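Local coordinates for chitinase (Chromobacterium violaceum, PDB 4TXG), which probably hydrolyses the glycosidic bonds of chitin, as many family 18 glycoside hydrolases do, and probably binds the polysaccharide as well, at residues A369-G374 against R378-F383; I436-T441 against Y759-S764; W443-Y448 against K731-R736. One frame throughout, in Å; residues are numbered along the deposited sequence.

Contact 1. Residues A369-G374 against R378-F383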
loop_
_atom_site.group_PDB
_atom_site.type_symbol
_atom_site.label_atom_id
_atom_site.label_comp_id
_atom_site.label_asym_id
_atom_site.label_seq_id
_atom_site.Cartn_x
_atom_site.Cartn_y
_atom_site.Cartn_z
ATOM N N ALA A 369 2.070 -1.889 -3.794
ATOM C CA ALA A 369 1.128 -2.061 -2.693
ATOM C C ALA A 369 1.970 -2.301 -1.451
ATOM O O ALA A 369 2.748 -3.268 -1.395
ATOM C CB ALA A 369 0.190 -3.218 -2.962
ATOM N N VAL A 370 1.833 -1.412 -0.471
ATOM C CA VAL A 370 2.755 -1.351 0.656
ATOM C C VAL A 370 1.975 -1.487 1.966
ATOM O O VAL A 370 0.810 -1.094 2.043
ATOM C CB VAL A 370 3.576 -0.029 0.640
ATOM C CG1 VAL A 370 4.450 0.051 -0.609
ATOM C CG2 VAL A 370 2.659 1.193 0.719
ATOM N N PRO A 371 2.605 -2.076 2.994
ATOM C CA PRO A 371 1.844 -2.371 4.210
ATOM C C PRO A 371 1.498 -1.125 5.032
ATOM O O PRO A 371 2.259 -0.156 5.061
ATOM C CB PRO A 371 2.781 -3.308 4.992
ATOM C CG PRO A 371 4.158 -2.974 4.493
ATOM C CD PRO A 371 3.973 -2.624 3.033
ATOM N N ALA A 372 0.338 -1.152 5.681
ATOM C CA ALA A 372 -0.010 -0.098 6.639
ATOM C C ALA A 372 0.451 -0.466 8.050
ATOM O O ALA A 372 0.582 0.401 8.919
ATOM C CB ALA A 372 -1.527 0.160 6.635
ATOM N N SER A 373 0.710 -1.754 8.263
ATOM C CA SER A 373 1.046 -2.294 9.591
ATOM C C SER A 373 2.366 -1.790 10.178
ATOM O O SER A 373 3.430 -2.005 9.603
ATOM C CB SER A 373 1.104 -3.822 9.530
ATOM O OG SER A 373 1.635 -4.342 10.727
ATOM N N GLY A 374 2.293 -1.155 11.343
ATOM C CA GLY A 374 3.490 -0.715 12.033
ATOM C C GLY A 374 4.374 -1.881 12.441
ATOM O O GLY A 374 5.589 -1.725 12.579
ATOM N N ARG A 378 8.308 -2.299 11.025
ATOM C CA ARG A 378 9.427 -2.291 11.968
ATOM C C ARG A 378 10.607 -3.087 11.395
ATOM O O ARG A 378 11.754 -2.877 11.777
ATOM C CB ARG A 378 9.004 -2.856 13.325
ATOM C CG ARG A 378 10.089 -2.783 14.392
ATOM C CD ARG A 378 9.529 -3.152 15.757
ATOM N NE ARG A 378 8.503 -2.213 16.205
ATOM C CZ ARG A 378 8.727 -1.189 17.025
ATOM N NH1 ARG A 378 9.945 -0.957 17.486
ATOM N NH2 ARG A 378 7.721 -0.397 17.391
ATOM N N GLY A 379 10.318 -3.986 10.460
ATOM C CA GLY A 379 11.358 -4.774 9.824
ATOM C C GLY A 379 11.720 -4.289 8.429
ATOM O O GLY A 379 12.342 -5.017 7.668
ATOM N N MET A 380 11.338 -3.063 8.090
ATOM C CA MET A 380 11.612 -2.550 6.747
ATOM C C MET A 380 12.467 -1.277 6.753
ATOM O O MET A 380 12.349 -0.433 5.853
ATOM C CB MET A 380 10.277 -2.340 6.012
ATOM C CG MET A 380 9.557 -3.684 5.792
ATOM S SD MET A 380 7.851 -3.620 5.220
ATOM C CE MET A 380 8.090 -2.859 3.624
ATOM N N GLU A 381 13.341 -1.178 7.761
ATOM C CA GLU A 381 14.330 -0.106 7.884
ATOM C C GLU A 381 13.652 1.262 7.751
ATOM O O GLU A 381 12.790 1.574 8.562
ATOM C CB GLU A 381 15.462 -0.324 6.865
ATOM C CG GLU A 381 16.158 -1.684 7.153
ATOM C CD GLU A 381 17.449 -1.923 6.390
ATOM O OE1 GLU A 381 17.909 -1.010 5.667
ATOM O OE2 GLU A 381 18.017 -3.039 6.531
ATOM N N THR A 382 14.013 2.056 6.745
ATOM C CA THR A 382 13.322 3.327 6.496
ATOM C C THR A 382 12.602 3.349 5.143
ATOM O O THR A 382 12.317 4.422 4.601
ATOM C CB THR A 382 14.302 4.525 6.545
ATOM O OG1 THR A 382 15.280 4.402 5.499
ATOM C CG2 THR A 382 15.014 4.585 7.886
ATOM N N PHE A 383 12.292 2.171 4.615
ATOM C CA PHE A 383 11.678 2.051 3.288
ATOM C C PHE A 383 12.442 2.885 2.255
ATOM O O PHE A 383 11.864 3.710 1.539
ATOM C CB PHE A 383 10.198 2.457 3.324
ATOM C CG PHE A 383 9.342 1.632 2.397
ATOM C CD1 PHE A 383 9.724 1.447 1.074
ATOM C CD2 PHE A 383 8.197 1.002 2.857
ATOM C CE1 PHE A 383 8.960 0.681 0.215
ATOM C CE2 PHE A 383 7.433 0.227 1.995
ATOM C CZ PHE A 383 7.818 0.068 0.685
HETATM O O HOH W 1 5.715 -1.544 15.613
#

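Contact 2. Residues I436-T441 against Y759-S764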
loop_
_atom_site.group_PDB
_atom_site.type_symbol
_atom_site.label_atom_id
_atom_site.label_comp_id
_atom_site.label_asym_id
_atom_site.label_seq_id
_atom_site.Cartn_x
_atom_site.Cartn_y
_atom_site.Cartn_z
ATOM N N ILE A 436 0.689 7.424 21.050
ATOM C CA ILE A 436 0.416 7.239 19.635
ATOM C C ILE A 436 -0.025 5.805 19.376
ATOM O O ILE A 436 0.733 4.870 19.621
ATOM C CB ILE A 436 1.649 7.567 18.787
ATOM C CG1 ILE A 436 1.997 9.057 18.958
ATOM C CG2 ILE A 436 1.407 7.213 17.309
ATOM C CD1 ILE A 436 3.098 9.541 18.057
ATOM N N GLY A 437 -1.257 5.633 18.898
ATOM C CA GLY A 437 -1.727 4.322 18.461
ATOM C C GLY A 437 -1.601 4.219 16.948
ATOM O O GLY A 437 -1.931 5.170 16.254
ATOM N N TYR A 438 -1.144 3.078 16.427
ATOM C CA TYR A 438 -0.709 3.048 15.025
ATOM C C TYR A 438 -1.526 2.183 14.064
ATOM O O TYR A 438 -1.239 2.179 12.869
ATOM C CB TYR A 438 0.758 2.601 14.942
ATOM C CG TYR A 438 1.021 1.275 15.607
ATOM C CD1 TYR A 438 0.842 0.080 14.918
ATOM C CD2 TYR A 438 1.432 1.220 16.930
ATOM C CE1 TYR A 438 1.069 -1.137 15.537
ATOM C CE2 TYR A 438 1.668 0.012 17.550
ATOM C CZ TYR A 438 1.488 -1.157 16.853
ATOM O OH TYR A 438 1.721 -2.355 17.486
ATOM N N LEU A 439 -2.530 1.456 14.556
ATOM C CA LEU A 439 -3.307 0.575 13.679
ATOM C C LEU A 439 -4.434 1.349 13.004
ATOM O O LEU A 439 -5.620 1.085 13.230
ATOM C CB LEU A 439 -3.881 -0.622 14.459
ATOM C CG LEU A 439 -2.884 -1.725 14.825
ATOM C CD1 LEU A 439 -3.577 -2.874 15.542
ATOM C CD2 LEU A 439 -2.168 -2.225 13.571
ATOM N N ASN A 440 -4.065 2.313 12.175
ATOM C CA ASN A 440 -5.067 3.138 11.519
ATOM C C ASN A 440 -4.496 3.809 10.281
ATOM O O ASN A 440 -3.286 3.955 10.144
ATOM C CB ASN A 440 -5.623 4.186 12.495
ATOM C CG ASN A 440 -4.530 5.068 13.088
ATOM O OD1 ASN A 440 -4.164 6.084 12.505
ATOM N ND2 ASN A 440 -3.999 4.675 14.246
ATOM N N THR A 441 -5.394 4.191 9.381
ATOM C CA THR A 441 -5.051 4.765 8.085
ATOM C C THR A 441 -4.229 6.042 8.219
ATOM O O THR A 441 -3.245 6.244 7.496
ATOM C CB THR A 441 -6.347 5.050 7.295
ATOM O OG1 THR A 441 -7.069 3.819 7.151
ATOM C CG2 THR A 441 -6.050 5.628 5.907
ATOM N N TYR A 759 14.329 5.948 18.245
ATOM C CA TYR A 759 12.934 6.381 18.187
ATOM C C TYR A 759 12.035 5.147 18.345
ATOM O O TYR A 759 12.530 4.018 18.345
ATOM C CB TYR A 759 12.635 7.142 16.892
ATOM C CG TYR A 759 13.067 6.444 15.620
ATOM C CD1 TYR A 759 14.367 6.568 15.132
ATOM C CD2 TYR A 759 12.166 5.687 14.888
ATOM C CE1 TYR A 759 14.762 5.929 13.959
ATOM C CE2 TYR A 759 12.551 5.048 13.722
ATOM C CZ TYR A 759 13.851 5.171 13.265
ATOM O OH TYR A 759 14.221 4.540 12.099
ATOM N N TYR A 760 10.728 5.352 18.490
ATOM C CA TYR A 760 9.893 4.294 19.060
ATOM C C TYR A 760 8.833 3.677 18.161
ATOM O O TYR A 760 8.313 2.607 18.486
ATOM C CB TYR A 760 9.238 4.812 20.341
ATOM C CG TYR A 760 10.278 4.934 21.414
ATOM C CD1 TYR A 760 10.705 3.809 22.108
ATOM C CD2 TYR A 760 10.891 6.150 21.683
ATOM C CE1 TYR A 760 11.682 3.894 23.069
ATOM C CE2 TYR A 760 11.881 6.243 22.652
ATOM C CZ TYR A 760 12.265 5.110 23.338
ATOM O OH TYR A 760 13.238 5.178 24.309
ATOM N N LEU A 761 8.520 4.321 17.042
ATOM C CA LEU A 761 7.688 3.699 16.014
ATOM C C LEU A 761 8.346 3.910 14.655
ATOM O O LEU A 761 9.148 4.838 14.490
ATOM C CB LEU A 761 6.262 4.262 16.026
ATOM C CG LEU A 761 5.354 3.755 17.160
ATOM C CD1 LEU A 761 4.073 4.590 17.255
ATOM C CD2 LEU A 761 5.018 2.285 16.967
ATOM N N PRO A 762 8.013 3.058 13.670
ATOM C CA PRO A 762 8.709 3.153 12.382
ATOM C C PRO A 762 8.556 4.494 11.668
ATOM O O PRO A 762 7.535 5.180 11.810
ATOM C CB PRO A 762 8.061 2.032 11.563
ATOM C CG PRO A 762 7.701 0.994 12.611
ATOM C CD PRO A 762 7.186 1.840 13.760
ATOM N N ILE A 763 9.597 4.852 10.912
ATOM C CA ILE A 763 9.584 6.012 10.027
ATOM C C ILE A 763 10.150 5.632 8.666
ATOM O O ILE A 763 10.899 4.653 8.542
ATOM C CB ILE A 763 10.426 7.195 10.586
ATOM C CG1 ILE A 763 11.911 6.828 10.568
ATOM C CG2 ILE A 763 9.957 7.594 12.000
ATOM C CD1 ILE A 763 12.842 7.944 11.025
ATOM N N SER A 764 9.770 6.392 7.644
ATOM C CA SER A 764 10.467 6.363 6.365
ATOM C C SER A 764 11.241 7.674 6.245
ATOM O O SER A 764 11.112 8.566 7.098
ATOM C CB SER A 764 9.504 6.175 5.185
ATOM O OG SER A 764 8.592 7.257 5.067
#

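Contact 3. Residues W443-Y448 against K731-R736. With CS (cesium ion), chain G.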
loop_
_atom_site.group_PDB
_atom_site.type_symbol
_atom_site.label_atom_id
_atom_site.label_comp_id
_atom_site.label_asym_id
_atom_site.label_seq_id
_atom_site.Cartn_x
_atom_site.Cartn_y
_atom_site.Cartn_z
ATOM N N TRP A 443 -2.232 6.961 10.606
ATOM C CA TRP A 443 -0.854 6.714 11.048
ATOM C C TRP A 443 -0.013 6.247 9.866
ATOM O O TRP A 443 1.110 6.723 9.654
ATOM C CB TRP A 443 -0.791 5.672 12.187
ATOM C CG TRP A 443 0.637 5.415 12.619
ATOM C CD1 TRP A 443 1.331 6.066 13.597
ATOM C CD2 TRP A 443 1.546 4.469 12.042
ATOM N NE1 TRP A 443 2.617 5.573 13.677
ATOM C CE2 TRP A 443 2.772 4.588 12.732
ATOM C CE3 TRP A 443 1.435 3.515 11.017
ATOM C CZ2 TRP A 443 3.886 3.801 12.429
ATOM C CZ3 TRP A 443 2.545 2.736 10.704
ATOM C CH2 TRP A 443 3.759 2.884 11.412
ATOM N N ALA A 444 -0.561 5.315 9.088
ATOM C CA ALA A 444 0.153 4.772 7.934
ATOM C C ALA A 444 0.467 5.852 6.900
ATOM O O ALA A 444 1.558 5.881 6.334
ATOM C CB ALA A 444 -0.655 3.647 7.297
ATOM N N TYR A 445 -0.499 6.725 6.625
ATOM C CA TYR A 445 -0.248 7.843 5.721
ATOM C C TYR A 445 0.945 8.662 6.218
ATOM O O TYR A 445 1.867 8.998 5.460
ATOM C CB TYR A 445 -1.488 8.735 5.606
ATOM C CG TYR A 445 -1.180 10.113 5.069
ATOM C CD1 TYR A 445 -0.898 10.312 3.716
ATOM C CD2 TYR A 445 -1.159 11.215 5.915
ATOM C CE1 TYR A 445 -0.604 11.574 3.227
ATOM C CE2 TYR A 445 -0.871 12.481 5.426
ATOM C CZ TYR A 445 -0.591 12.651 4.091
ATOM O OH TYR A 445 -0.293 13.915 3.615
ATOM N N HIS A 446 0.930 8.981 7.501
ATOM C CA HIS A 446 1.979 9.825 8.051
ATOM C C HIS A 446 3.328 9.118 8.066
ATOM O O HIS A 446 4.370 9.770 7.916
ATOM C CB HIS A 446 1.578 10.310 9.441
ATOM C CG HIS A 446 0.639 11.475 9.382
ATOM N ND1 HIS A 446 1.025 12.693 8.873
ATOM C CD2 HIS A 446 -0.674 11.583 9.692
ATOM C CE1 HIS A 446 -0.007 13.525 8.906
ATOM N NE2 HIS A 446 -1.044 12.881 9.404
ATOM N N TYR A 447 3.316 7.795 8.200
ATOM C CA TYR A 447 4.553 7.036 8.044
ATOM C C TYR A 447 5.153 7.285 6.650
ATOM O O TYR A 447 6.338 7.605 6.514
ATOM C CB TYR A 447 4.317 5.519 8.262
ATOM C CG TYR A 447 5.504 4.683 7.818
ATOM C CD1 TYR A 447 5.634 4.276 6.492
ATOM C CD2 TYR A 447 6.520 4.336 8.712
ATOM C CE1 TYR A 447 6.729 3.549 6.071
ATOM C CE2 TYR A 447 7.616 3.600 8.289
ATOM C CZ TYR A 447 7.711 3.213 6.962
ATOM O OH TYR A 447 8.804 2.464 6.515
ATOM N N TYR A 448 4.336 7.131 5.615
ATOM C CA TYR A 448 4.867 7.201 4.250
ATOM C C TYR A 448 5.301 8.613 3.853
ATOM O O TYR A 448 6.139 8.773 2.965
ATOM C CB TYR A 448 3.847 6.616 3.252
ATOM C CG TYR A 448 3.905 5.099 3.334
ATOM C CD1 TYR A 448 4.947 4.401 2.745
ATOM C CD2 TYR A 448 2.960 4.377 4.059
ATOM C CE1 TYR A 448 5.052 3.023 2.855
ATOM C CE2 TYR A 448 3.055 2.986 4.174
ATOM C CZ TYR A 448 4.101 2.319 3.563
ATOM O OH TYR A 448 4.227 0.939 3.662
ATOM N N LYS A 731 -1.549 15.535 14.372
ATOM C CA LYS A 731 -1.864 16.954 14.208
ATOM C C LYS A 731 -0.942 17.697 13.248
ATOM O O LYS A 731 -1.104 18.902 13.032
ATOM C CB LYS A 731 -1.846 17.654 15.570
ATOM C CG LYS A 731 -2.920 17.158 16.527
ATOM C CD LYS A 731 -2.592 17.585 17.952
ATOM C CE LYS A 731 -3.457 16.857 18.974
ATOM N NZ LYS A 731 -2.900 17.018 20.350
ATOM N N GLY A 732 0.023 16.987 12.680
ATOM C CA GLY A 732 0.929 17.565 11.704
ATOM C C GLY A 732 1.674 16.469 10.966
ATOM O O GLY A 732 1.565 15.298 11.324
ATOM N N ASP A 733 2.429 16.855 9.939
ATOM C CA ASP A 733 3.208 15.918 9.128
ATOM C C ASP A 733 4.570 15.565 9.737
ATOM O O ASP A 733 4.991 14.403 9.698
ATOM C CB ASP A 733 3.451 16.492 7.726
ATOM C CG ASP A 733 2.190 16.577 6.885
ATOM O OD1 ASP A 733 1.172 15.945 7.237
ATOM O OD2 ASP A 733 2.228 17.267 5.839
ATOM N N PHE A 734 5.276 16.566 10.259
ATOM C CA PHE A 734 6.659 16.337 10.661
ATOM C C PHE A 734 7.023 16.905 12.005
ATOM O O PHE A 734 6.539 17.961 12.412
ATOM C CB PHE A 734 7.619 16.924 9.624
ATOM C CG PHE A 734 7.416 16.381 8.245
ATOM C CD1 PHE A 734 7.700 15.053 7.969
ATOM C CD2 PHE A 734 6.931 17.192 7.231
ATOM C CE1 PHE A 734 7.523 14.545 6.691
ATOM C CE2 PHE A 734 6.731 16.686 5.948
ATOM C CZ PHE A 734 7.029 15.368 5.676
ATOM N N ASN A 735 7.917 16.188 12.671
ATOM C CA ASN A 735 8.660 16.735 13.788
ATOM C C ASN A 735 10.056 17.074 13.284
ATOM O O ASN A 735 10.808 16.175 12.903
ATOM C CB ASN A 735 8.728 15.727 14.935
ATOM C CG ASN A 735 7.364 15.389 15.485
ATOM O OD1 ASN A 735 6.557 16.277 15.744
ATOM N ND2 ASN A 735 7.094 14.097 15.658
ATOM N N ARG A 736 10.407 18.352 13.255
ATOM C CA ARG A 736 11.728 18.700 12.748
ATOM C C ARG A 736 12.769 18.519 13.838
ATOM O O ARG A 736 12.600 18.982 14.962
ATOM C CB ARG A 736 11.766 20.125 12.200
ATOM C CG ARG A 736 13.046 20.391 11.403
ATOM C CD ARG A 736 12.897 21.525 10.397
ATOM N NE ARG A 736 14.100 21.621 9.569
ATOM C CZ ARG A 736 14.312 20.897 8.475
ATOM N NH1 ARG A 736 13.404 20.014 8.054
ATOM N NH2 ARG A 736 15.442 21.054 7.797
HETATM CS CS CS G . 6.889 20.980 12.146
HETATM O O HOH W 2 -0.850 15.938 5.395
HETATM O O HOH W 3 3.704 12.527 8.244
HETATM O O HOH W 4 8.961 20.743 9.664
#

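Contact 1. Residues A369-G374 against R378-F383
At the C-terminal end of a parallel strand of the family 18 TIM barrel, the chain runs out of strand 365-371 through the short helix 374-377, and the loop behind that helix folds back so that Phe-383 and Met-380 meet Val-370 and Pro-371. The ring of Phe-383 comes up obliquely to the valine, its CZ lying 3.6 Å from Val-370 CG1. That methyl stands anti to the carbonyl carbon (chi1 -63°), the branch turned to the ring. Beside this pair Met-380 brings its sulfur against the outer corner of the proline ring, SD 3.8 Å from Pro-371 CG; the bend at chi3 (64°) also brings the methyl CE up to the proline ring. Such a strand, helix and return loop belongs to the beta-alpha connections of the barrel, and here Met-380 and Phe-383 are the first and last residues of a type II' turn, both side chains setting off toward the strand. The polar end lies at the helix. Arg-378 N gives a weak, bent bond to Gly-374 O at 3.2 Å (126° at the hydrogen), and a water in the guanidinium plane accepts from Arg-378 NE at 2.9 Å while donating weakly to Gly-374 O. Arg-378 NH1 and NH2 bond Asn-672 O and Tyr-760 O.

Contact 2. Residues I436-T441 against Y759-S764
Leu-761 divides its two methyls between Ile-436 and Tyr-438, and this fork is the tightly packed part of an apolar contact between domains, the leucine lying in the Chitinase C region and its partners in the glycosyl hydrolase 18 region. On one branch, Leu-761 CD1 lies 3.7 Å from Ile-436 CG2, the two side chains alongside and running in opposite senses. The other branch lies across the tyrosine: Leu-761 CD2 is 3.7 Å from Tyr-438 CD2 and 4.1 Å from Tyr-438 CE2, so it touches the CD2-CE2 flank obliquely, away from the hydroxyl. Tyr-438 CG sits between its backbone N and carbonyl carbon (chi1 56°), which swings the ring across to the leucine. The looser side begins with this tyrosine, which is partly exposed, whereas Ile-436 and Leu-761 are buried. Behind it, Asn-440 ND2 donates at 2.9 Å to Gly-437 O, which is also bonded by Asn-726 ND2, while Asn-440 OD1 caps the helix at Trp-443 N. The indole of Trp-443, on helix 441-448, packs on both Ile-436 and Leu-761, and Leu-422 of helix 420-424 touches Tyr-438. The leucine itself belongs to the loop joining strands 752-758 and 767-773.

Contact 3. Residues W443-Y448 against K731-R736
The imidazole of His-446 and the carboxylate of Asp-733 are set roughly perpendicular as side chains, their planes turned 51° apart. The acid reaches the ring at its edge: Asp-733 OD1 lies near the imidazole plane, 3.2 Å from His-446 CE1. Gly-732 O comes obliquely to the same carbon, 3.4 Å from His-446 CE1, and also accepts from Thr-701 OG1. With CG anti to the carbonyl carbon (chi1 -81°), the histidine carries its ring out from the helix toward this loop. One face of the imidazole is covered by Tyr-445, whose CD2 stands 3.7 Å above the ring centre of His-446. Two waters complete the join. One, in the imidazole plane, lies 2.8 Å from His-446 ND1 and donates to both His-446 O and Asp-733 O, linking the ring to its own backbone and to the loop. The other sits in the tyrosine ring plane, 2.8 Å from Tyr-445 OH, and lies 2.7 Å from Asp-733 OD1, bridging the two. Just beyond, Phe-734 O and Ser-719 OG bind a cesium ion. The whole is a water-mediated interface between domains, in which a helix of the TIM barrel meets the loop leading into strand 734-740, next to the edge strand 716-719 of the C-terminal beta-domain.

In the fold
Followed from the N terminus, the chain first closes contact 1, a short turn at the end of a barrel strand that is complete before the other two begin. Contact 2 then opens ahead of helix 441-448 and closes more than three hundred residues later; contact 3, opened by that helix itself, is nested inside the loop closed by contact 2. Both join the TIM barrel of the family 18 region to the C-terminal beta-domain. Helix 441-448 binds the three together: Tyr-448 OH is hydrogen-bonded to Pro-371 O of contact 1, and Tyr-447 O to Ser-764 OG of contact 2. Pro-762 of contact 2 also packs on Gly-374 of contact 1, so the turn of the barrel touches the domain interface.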